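Local structure of putative uncharacterized protein PH0355 (Pyrococcus horikoshii, 2Z0T) at residues A[5-9]-A[10-14]. The protein is of unknown function but carries an ASCH domain of the PUA-like clan and probably binds RNA. Numbering follows the deposited sequence.
Sequences MGLQE and EYIEL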
loop_
_atom_site.group_PDB
_atom_site.type_symbol
_atom_site.label_atom_id
_atom_site.label_comp_id
_atom_site.label_asym_id
_atom_site.label_seq_id
_atom_site.Cartn_x
_atom_site.Cartn_y
_atom_site.Cartn_z
ATOM N N MET A 5 4.482 -8.475 -6.102
ATOM C CA MET A 5 3.776 -8.675 -4.850
ATOM C C MET A 5 2.294 -8.902 -5.101
ATOM O O MET A 5 1.740 -8.465 -6.114
ATOM C CB MET A 5 4.024 -7.514 -3.862
ATOM C CG MET A 5 3.741 -6.104 -4.341
ATOM S SD MET A 5 4.272 -4.858 -3.091
ATOM C CE MET A 5 5.918 -4.477 -3.642
ATOM N N GLY A 6 1.666 -9.633 -4.189
ATOM C CA GLY A 6 0.257 -9.933 -4.331
ATOM C C GLY A 6 -0.625 -8.746 -4.010
ATOM O O GLY A 6 -0.211 -7.817 -3.314
ATOM N N LEU A 7 -1.843 -8.774 -4.530
ATOM C CA LEU A 7 -2.804 -7.710 -4.289
ATOM C C LEU A 7 -4.212 -8.253 -4.478
ATOM O O LEU A 7 -4.505 -8.895 -5.487
ATOM C CB LEU A 7 -2.567 -6.548 -5.252
ATOM C CG LEU A 7 -3.426 -5.307 -5.000
ATOM C CD1 LEU A 7 -3.024 -4.666 -3.670
ATOM C CD2 LEU A 7 -3.247 -4.317 -6.145
ATOM N N GLN A 8 -5.079 -8.001 -3.503
ATOM C CA GLN A 8 -6.456 -8.468 -3.586
ATOM C C GLN A 8 -7.174 -7.837 -4.771
ATOM O O GLN A 8 -6.924 -6.687 -5.131
ATOM C CB GLN A 8 -7.203 -8.163 -2.285
ATOM C CG GLN A 8 -6.753 -9.031 -1.123
ATOM C CD GLN A 8 -7.619 -8.865 0.113
ATOM O OE1 GLN A 8 -7.486 -9.617 1.079
ATOM N NE2 GLN A 8 -8.508 -7.877 0.091
ATOM N N GLU A 9 -8.075 -8.603 -5.374
ATOM C CA GLU A 9 -8.820 -8.151 -6.538
ATOM C C GLU A 9 -9.491 -6.788 -6.406
ATOM O O GLU A 9 -9.403 -5.965 -7.318
ATOM C CB GLU A 9 -9.872 -9.196 -6.914
ATOM C CG GLU A 9 -10.684 -8.843 -8.147
ATOM C CD GLU A 9 -11.689 -9.921 -8.512
ATOM O OE1 GLU A 9 -11.265 -11.073 -8.749
ATOM O OE2 GLU A 9 -12.900 -9.618 -8.560
ATOM N N GLU A 10 -10.160 -6.544 -5.282
ATOM C CA GLU A 10 -10.860 -5.278 -5.099
ATOM C C GLU A 10 -9.943 -4.070 -5.215
ATOM O O GLU A 10 -10.374 -3.001 -5.644
ATOM C CB GLU A 10 -11.603 -5.239 -3.752
ATOM C CG GLU A 10 -10.726 -5.079 -2.519
ATOM C CD GLU A 10 -11.525 -4.655 -1.290
ATOM O OE1 GLU A 10 -12.133 -3.562 -1.319
ATOM O OE2 GLU A 10 -11.548 -5.410 -0.297
ATOM N N TYR A 11 -8.679 -4.237 -4.843
ATOM C CA TYR A 11 -7.731 -3.131 -4.918
ATOM C C TYR A 11 -7.199 -2.926 -6.328
ATOM O O TYR A 11 -6.865 -1.807 -6.714
ATOM C CB TYR A 11 -6.578 -3.359 -3.939
ATOM C CG TYR A 11 -7.047 -3.406 -2.510
ATOM C CD1 TYR A 11 -7.832 -2.377 -1.982
ATOM C CD2 TYR A 11 -6.737 -4.487 -1.686
ATOM C CE1 TYR A 11 -8.298 -2.427 -0.672
ATOM C CE2 TYR A 11 -7.199 -4.546 -0.372
ATOM C CZ TYR A 11 -7.980 -3.513 0.126
ATOM O OH TYR A 11 -8.449 -3.577 1.418
ATOM N N ILE A 12 -7.130 -4.003 -7.101
ATOM C CA ILE A 12 -6.652 -3.902 -8.473
ATOM C C ILE A 12 -7.548 -2.941 -9.248
ATOM O O ILE A 12 -7.063 -2.070 -9.971
ATOM C CB ILE A 12 -6.652 -5.286 -9.173
ATOM C CG1 ILE A 12 -5.631 -6.203 -8.494
ATOM C CG2 ILE A 12 -6.324 -5.129 -10.657
ATOM C CD1 ILE A 12 -5.556 -7.601 -9.081
ATOM N N GLU A 13 -8.858 -3.091 -9.075
ATOM C CA GLU A 13 -9.819 -2.242 -9.761
ATOM C C GLU A 13 -9.754 -0.784 -9.304
ATOM O O GLU A 13 -9.793 0.130 -10.129
ATOM C CB GLU A 13 -11.237 -2.781 -9.554
ATOM C CG GLU A 13 -12.307 -1.972 -10.270
ATOM C CD GLU A 13 -13.703 -2.511 -10.040
ATOM O OE1 GLU A 13 -14.106 -2.638 -8.862
ATOM O OE2 GLU A 13 -14.400 -2.805 -11.035
ATOM N N LEU A 14 -9.653 -0.575 -7.994
ATOM C CA LEU A 14 -9.594 0.774 -7.431
ATOM C C LEU A 14 -8.365 1.547 -7.891
ATOM O O LEU A 14 -8.422 2.762 -8.081
ATOM C CB LEU A 14 -9.629 0.704 -5.903
ATOM C CG LEU A 14 -10.979 0.280 -5.318
ATOM C CD1 LEU A 14 -10.836 -0.040 -3.844
ATOM C CD2 LEU A 14 -11.993 1.398 -5.534
HETATM O O HOH W 1 -8.991 -6.314 2.456
#
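The carbonyl oxygen of Gln-8 takes two backbone N-H groups of the helix that starts just after it. Tyr-11 N lies 3.0 Å from Gln-8 O and stands above the carbonyl plane, 49° out of it; Ile-12 N adds a weak bond to the same Gln-8 O at 3.3 Å. Ile-12 N also reaches Glu-9 O weakly, and Glu-13 N makes a long, weak bond to that same oxygen, so each of these two carbonyls is shared between an i+3 and an i+4 N-H. Gln-8 occupies the N-cap position, but its side chain serves the tyrosine. With CG anti to the carbonyl carbon (chi1 -71°) and the chain extended beyond it, the amide runs alongside the phenol, their planes only 13° apart, and NE2 comes within 3.6 Å of Tyr-11 CE2. A water joins the two ends, accepting from Gln-8 NE2 at 2.9 Å and hydrogen-bonded to Tyr-11 OH. A long amide suits this place because it can follow the ring and still reach the water. Glu-10 CG lies 3.8 Å above the centre of one ring face, a methylene packed on the aromatic, while the residue as a whole is exposed, which suits a charged glutamate. Leu-7, buried just before the N-cap, packs against the first turn of the helix: CD1 meets Tyr-11 CB at 3.8 Å, the leucine lying roughly perpendicular to the tyrosine, and CD2 touches Ile-12 CG1, leucine and isoleucine running alongside in opposite senses. Branched leucine thus serves two helix residues at once. This turn leads from strand 2-5, at one edge of the mixed sheet, into helix 9-16; Leu-7 also packs against Phe-42 of strand 39-42 and Arg-25 of strand 22-26, while Tyr-11 makes a cation-pi contact with Lys-20 in the loop after the helix.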